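PDB 5ZIY: flagellar hook-associated protein 3 from Bacillus cereus, which probably forms, as the hook-associated protein FlgL, part of the junction that joins the flagellar hook to the filament. Local coordinates for residues T36-T41 against T181-T186; W122-G127 against N188-F193. All coordinates share one frame; numbering follows the deposited sequence.

Contact 1: residues T36-T41 against T181-T186; sequences TQTENT and TEVGST
Val-183 holds CG1 anti to its backbone N (chi1 170°) and CG2 beside that N, and this rotation splits the two methyls between neighbouring residues of the facing helix. CG1 lies 3.9 Å from CB of Glu-39, at the root of that side chain. CG2 meets the methyl of Thr-38, CG2 to CG2 4.0 Å, the two side chains crossing at a slant. Thr-38 can offer a methyl because chi1 of -53° sets OG1 beside the backbone N, where it hydrogen-bonds to the carbonyl of Val-34 one turn earlier, and leaves CG2 anti to that N. Glu-39, extended beyond CG, runs past the valine, and its OE2 comes to 4.1 Å from CA of Gly-184, a van der Waals approach to bare backbone.

These helices, 8-60 and 162-204, run nearly antiparallel, with short-segment axes 9.7 Å apart and 155° between their directions, as in the paired terminal helices of flagellin-like proteins. Val-183 also touches Leu-42, and Thr-38 rests on Ile-96, so the apolar packing continues beyond the two segments, to the next turn of helix 8-60 and to a loop residue. No hydrogen bond or salt bridge spans the two segments: the threonine hydroxyl is spent within its own helix, the carboxylate of Glu-39 lies near a bound zinc ion, and the helices are joined here by dispersion between methyl and methylene groups.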
loop_
_atom_site.group_PDB
_atom_site.type_symbol
_atom_site.label_atom_id
_atom_site.label_comp_id
_atom_site.label_asym_id
_atom_site.label_seq_id
_atom_site.Cartn_x
_atom_site.Cartn_y
_atom_site.Cartn_z
ATOM N N THR A 36 -7.848 -3.158 -2.857
ATOM C CA THR A 36 -8.215 -3.477 -1.479
ATOM C C THR A 36 -7.003 -3.951 -0.718
ATOM O O THR A 36 -6.751 -3.493 0.386
ATOM C CB THR A 36 -9.329 -4.512 -1.459
ATOM O OG1 THR A 36 -10.432 -3.920 -2.114
ATOM C CG2 THR A 36 -9.722 -4.936 -0.027
ATOM N N GLN A 37 -6.204 -4.802 -1.344
ATOM C CA GLN A 37 -5.028 -5.345 -0.682
ATOM C C GLN A 37 -4.057 -4.227 -0.373
ATOM O O GLN A 37 -3.461 -4.202 0.700
ATOM C CB GLN A 37 -4.363 -6.427 -1.535
ATOM C CG GLN A 37 -5.129 -7.748 -1.562
ATOM C CD GLN A 37 -4.269 -8.943 -2.046
ATOM O OE1 GLN A 37 -3.066 -9.043 -1.747
ATOM N NE2 GLN A 37 -4.898 -9.850 -2.782
ATOM N N THR A 38 -3.897 -3.310 -1.322
ATOM C CA THR A 38 -3.059 -2.165 -1.137
ATOM C C THR A 38 -3.530 -1.311 0.035
ATOM O O THR A 38 -2.740 -0.916 0.894
ATOM C CB THR A 38 -2.996 -1.312 -2.419
ATOM O OG1 THR A 38 -2.623 -2.139 -3.540
ATOM C CG2 THR A 38 -2.010 -0.185 -2.249
ATOM N N GLU A 39 -4.819 -1.026 0.081
ATOM C CA GLU A 39 -5.331 -0.149 1.098
ATOM C C GLU A 39 -5.208 -0.784 2.500
ATOM O O GLU A 39 -4.908 -0.096 3.477
ATOM C CB GLU A 39 -6.771 0.189 0.753
ATOM C CG GLU A 39 -7.391 1.162 1.636
ATOM C CD GLU A 39 -8.864 1.383 1.288
ATOM O OE1 GLU A 39 -9.453 0.467 0.686
ATOM O OE2 GLU A 39 -9.408 2.463 1.604
ATOM N N ASN A 40 -5.440 -2.093 2.571
ATOM C CA ASN A 40 -5.346 -2.847 3.812
ATOM C C ASN A 40 -3.897 -2.874 4.323
ATOM O O ASN A 40 -3.675 -2.767 5.516
ATOM C CB ASN A 40 -5.879 -4.290 3.631
ATOM C CG ASN A 40 -7.411 -4.371 3.542
ATOM O OD1 ASN A 40 -8.132 -3.385 3.745
ATOM N ND2 ASN A 40 -7.919 -5.579 3.264
ATOM N N THR A 41 -2.924 -3.010 3.414
ATOM C CA THR A 41 -1.507 -2.980 3.747
ATOM C C THR A 41 -1.111 -1.604 4.289
ATOM O O THR A 41 -0.443 -1.485 5.329
ATOM C CB THR A 41 -0.679 -3.353 2.503
ATOM O OG1 THR A 41 -1.134 -4.632 2.039
ATOM C CG2 THR A 41 0.820 -3.401 2.777
ATOM N N THR A 181 -5.079 7.799 1.217
ATOM C CA THR A 181 -6.139 8.629 0.695
ATOM C C THR A 181 -6.218 8.592 -0.833
ATOM O O THR A 181 -7.321 8.478 -1.394
ATOM C CB THR A 181 -5.940 10.056 1.160
ATOM O OG1 THR A 181 -6.211 10.091 2.563
ATOM C CG2 THR A 181 -6.911 11.008 0.440
ATOM N N GLU A 182 -5.056 8.673 -1.489
ATOM C CA GLU A 182 -4.981 8.520 -2.933
ATOM C C GLU A 182 -5.518 7.137 -3.339
ATOM O O GLU A 182 -6.270 7.017 -4.297
ATOM C CB GLU A 182 -3.550 8.749 -3.439
ATOM C CG GLU A 182 -3.366 8.491 -4.946
ATOM C CD GLU A 182 -1.897 8.607 -5.475
ATOM O OE1 GLU A 182 -0.925 8.873 -4.696
ATOM O OE2 GLU A 182 -1.734 8.435 -6.713
ATOM N N VAL A 183 -5.171 6.096 -2.592
ATOM C CA VAL A 183 -5.642 4.777 -2.905
ATOM C C VAL A 183 -7.176 4.626 -2.689
ATOM O O VAL A 183 -7.859 4.004 -3.502
ATOM C CB VAL A 183 -4.844 3.677 -2.150
ATOM C CG1 VAL A 183 -5.541 2.335 -2.322
ATOM C CG2 VAL A 183 -3.357 3.557 -2.683
ATOM N N GLY A 184 -7.693 5.169 -1.592
ATOM C CA GLY A 184 -9.145 5.269 -1.326
ATOM C C GLY A 184 -9.941 5.906 -2.467
ATOM O O GLY A 184 -11.023 5.431 -2.834
ATOM N N SER A 185 -9.368 6.956 -3.037
ATOM C CA SER A 185 -9.928 7.710 -4.155
ATOM C C SER A 185 -10.023 6.859 -5.447
ATOM O O SER A 185 -11.064 6.804 -6.108
ATOM C CB SER A 185 -9.031 8.946 -4.336
ATOM O OG SER A 185 -9.491 9.804 -5.343
ATOM N N THR A 186 -8.949 6.135 -5.763
ATOM C CA THR A 186 -8.941 5.218 -6.900
ATOM C C THR A 186 -9.996 4.119 -6.720
ATOM O O THR A 186 -10.666 3.716 -7.678
ATOM C CB THR A 186 -7.562 4.524 -7.070
ATOM O OG1 THR A 186 -6.538 5.533 -7.210
ATOM C CG2 THR A 186 -7.591 3.590 -8.282
#

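Contact 2: residues W122-G127 against N188-F193; sequences WKLNDG and NTMETF. With ZN (zinc ion), chain E.
A type I beta turn from Leu-124 to Gly-127, the connection between strands 120-123 and 129-133, is laid against helix 162-204, where its first and third residues meet Met-190 and Phe-193. The turn is closed by the bond from Gly-127 N to Leu-124 O. Leu-124 carries most of the contact with its two methyls. CD2 sits 3.8 Å from CD2 of Phe-193, approaching the ring obliquely, and 4.0 Å from SD of Met-190. CD1 is used on the methionine end, 4.1 Å from CE, so leucine and methionine come together tip to tip. Met-190 gets there by a bend: with CG beside its backbone N and chi2 at -57°, the chain folds round and brings sulfur and methyl up to the leucine.

Two antiparallel strands linked by such a turn form a beta hairpin, and here its loop end packs on the long C-terminal helix while Leu-124 also touches Met-24 of helix 8-60, so that one leucine reaches both helices. The same environment extends over Phe-193, which touches Ile-28 and makes an edge-to-face contact with Tyr-128.

At the outer margin Asp-126 brings OD2 to 3.9 Å from CE1 of Phe-193, with carboxylate and ring planes 84° apart. Its other oxygen, OD1, accepts from the backbone N of Tyr-128, which ties the carboxylate to the chain just beyond the turn. Farther round the helix, Glu-191 OE2 binds a zinc ion at 2.0 Å, and a water also bound to the metal lies 2.5 Å from it.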
loop_
_atom_site.group_PDB
_atom_site.type_symbol
_atom_site.label_atom_id
_atom_site.label_comp_id
_atom_site.label_asym_id
_atom_site.label_seq_id
_atom_site.Cartn_x
_atom_site.Cartn_y
_atom_site.Cartn_z
ATOM N N TRP A 122 -2.159 -0.949 -15.071
ATOM C CA TRP A 122 -3.259 -1.799 -15.543
ATOM C C TRP A 122 -4.265 -0.834 -16.222
ATOM O O TRP A 122 -4.386 0.389 -15.849
ATOM C CB TRP A 122 -3.970 -2.453 -14.362
ATOM C CG TRP A 122 -3.379 -3.652 -13.870
ATOM C CD1 TRP A 122 -2.124 -4.120 -14.117
ATOM C CD2 TRP A 122 -4.005 -4.616 -13.029
ATOM N NE1 TRP A 122 -1.932 -5.301 -13.473
ATOM C CE2 TRP A 122 -3.076 -5.648 -12.817
ATOM C CE3 TRP A 122 -5.273 -4.727 -12.473
ATOM C CZ2 TRP A 122 -3.347 -6.744 -12.030
ATOM C CZ3 TRP A 122 -5.553 -5.812 -11.703
ATOM C CH2 TRP A 122 -4.587 -6.815 -11.481
ATOM N N LYS A 123 -4.949 -1.369 -17.212
ATOM C CA LYS A 123 -5.792 -0.558 -18.035
ATOM C C LYS A 123 -7.126 -1.244 -18.225
ATOM O O LYS A 123 -7.195 -2.345 -18.695
ATOM C CB LYS A 123 -5.086 -0.341 -19.346
ATOM C CG LYS A 123 -5.869 0.374 -20.346
ATOM C CD LYS A 123 -5.016 0.629 -21.556
ATOM C CE LYS A 123 -5.874 0.874 -22.756
ATOM N NZ LYS A 123 -5.221 1.809 -23.691
ATOM N N LEU A 124 -8.188 -0.605 -17.788
ATOM C CA LEU A 124 -9.522 -1.153 -17.955
ATOM C C LEU A 124 -9.896 -1.283 -19.430
ATOM O O LEU A 124 -9.302 -0.620 -20.279
ATOM C CB LEU A 124 -10.543 -0.234 -17.263
ATOM C CG LEU A 124 -10.885 -0.486 -15.806
ATOM C CD1 LEU A 124 -9.693 -0.991 -15.044
ATOM C CD2 LEU A 124 -11.568 0.781 -15.168
ATOM N N ASN A 125 -10.908 -2.118 -19.705
ATOM C CA ASN A 125 -11.411 -2.344 -21.074
ATOM C C ASN A 125 -11.831 -1.064 -21.777
ATOM O O ASN A 125 -11.719 -0.983 -22.981
ATOM C CB ASN A 125 -12.626 -3.280 -21.076
ATOM C CG ASN A 125 -12.906 -3.885 -22.465
ATOM O OD1 ASN A 125 -14.040 -3.866 -22.976
ATOM N ND2 ASN A 125 -11.886 -4.447 -23.052
ATOM N N ASP A 126 -12.346 -0.098 -21.013
ATOM C CA ASP A 126 -12.777 1.197 -21.538
ATOM C C ASP A 126 -11.671 2.268 -21.569
ATOM O O ASP A 126 -11.969 3.448 -21.754
ATOM C CB ASP A 126 -13.978 1.747 -20.710
ATOM C CG ASP A 126 -13.549 2.367 -19.375
ATOM O OD1 ASP A 126 -12.405 2.171 -18.962
ATOM O OD2 ASP A 126 -14.360 3.052 -18.707
ATOM N N GLY A 127 -10.414 1.901 -21.351
ATOM C CA GLY A 127 -9.327 2.884 -21.434
ATOM C C GLY A 127 -8.776 3.455 -20.139
ATOM O O GLY A 127 -7.670 4.010 -20.150
ATOM N N ASN A 188 -12.774 4.413 -5.013
ATOM C CA ASN A 188 -14.070 5.076 -5.139
ATOM C C ASN A 188 -14.472 5.221 -6.620
ATOM O O ASN A 188 -15.600 4.928 -7.018
ATOM C CB ASN A 188 -13.985 6.468 -4.478
ATOM C CG ASN A 188 -14.293 6.447 -2.983
ATOM O OD1 ASN A 188 -14.855 5.466 -2.465
ATOM N ND2 ASN A 188 -13.942 7.544 -2.276
ATOM N N THR A 189 -13.521 5.671 -7.430
ATOM C CA THR A 189 -13.628 5.620 -8.885
ATOM C C THR A 189 -14.020 4.223 -9.428
ATOM O O THR A 189 -14.943 4.106 -10.246
ATOM C CB THR A 189 -12.321 6.094 -9.534
ATOM O OG1 THR A 189 -12.026 7.419 -9.053
ATOM C CG2 THR A 189 -12.457 6.112 -11.060
ATOM N N MET A 190 -13.324 3.185 -8.996
ATOM C CA MET A 190 -13.641 1.828 -9.451
ATOM C C MET A 190 -15.059 1.471 -9.075
ATOM O O MET A 190 -15.801 0.847 -9.838
ATOM C CB MET A 190 -12.728 0.788 -8.815
ATOM C CG MET A 190 -11.375 0.691 -9.388
ATOM S SD MET A 190 -11.373 0.336 -11.153
ATOM C CE MET A 190 -9.696 0.947 -11.432
ATOM N N GLU A 191 -15.454 1.877 -7.888
ATOM C CA GLU A 191 -16.810 1.571 -7.408
ATOM C C GLU A 191 -17.886 2.328 -8.208
ATOM O O GLU A 191 -19.010 1.836 -8.382
ATOM C CB GLU A 191 -16.917 1.892 -5.897
ATOM C CG GLU A 191 -16.107 0.961 -4.979
ATOM C CD GLU A 191 -16.785 -0.375 -4.709
ATOM O OE1 GLU A 191 -17.670 -0.775 -5.510
ATOM O OE2 GLU A 191 -16.453 -1.027 -3.683
ATOM N N THR A 192 -17.565 3.547 -8.635
ATOM C CA THR A 192 -18.462 4.301 -9.510
ATOM C C THR A 192 -18.535 3.623 -10.876
ATOM O O THR A 192 -19.622 3.489 -11.430
ATOM C CB THR A 192 -18.018 5.778 -9.697
ATOM O OG1 THR A 192 -17.780 6.371 -8.425
ATOM C CG2 THR A 192 -19.045 6.590 -10.426
ATOM N N PHE A 193 -17.394 3.188 -11.403
ATOM C CA PHE A 193 -17.389 2.481 -12.696
ATOM C C PHE A 193 -18.329 1.255 -12.604
ATOM O O PHE A 193 -19.149 1.075 -13.491
ATOM C CB PHE A 193 -15.981 2.060 -13.166
ATOM C CG PHE A 193 -15.168 3.171 -13.830
ATOM C CD1 PHE A 193 -15.719 4.006 -14.784
ATOM C CD2 PHE A 193 -13.837 3.330 -13.522
ATOM C CE1 PHE A 193 -14.966 4.986 -15.382
ATOM C CE2 PHE A 193 -13.071 4.324 -14.130
ATOM C CZ PHE A 193 -13.644 5.160 -15.039
HETATM ZN ZN ZN E . -16.959 -2.962 -3.891
HETATM O O HOH W 1 -19.339 -2.894 -3.322
#

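Helix 162-204 serves both contacts in succession: 181-186 packs on helix 8-60 in contact 1, and 188-193, a little farther along, receives the hairpin turn in contact 2. Their centres are 14 Å apart, contact 1 about 6 Å from the centre of the chain and contact 2 about 19 Å. The segments 181-186 and 188-193 adjoin in sequence, and within helix 162-204 Thr-189 OG1 hydrogen-bonds to the carbonyl of Ser-185 one turn earlier. Zinc ions lie near both: one about 3 Å from the side chain of Glu-39, another bound by Glu-191.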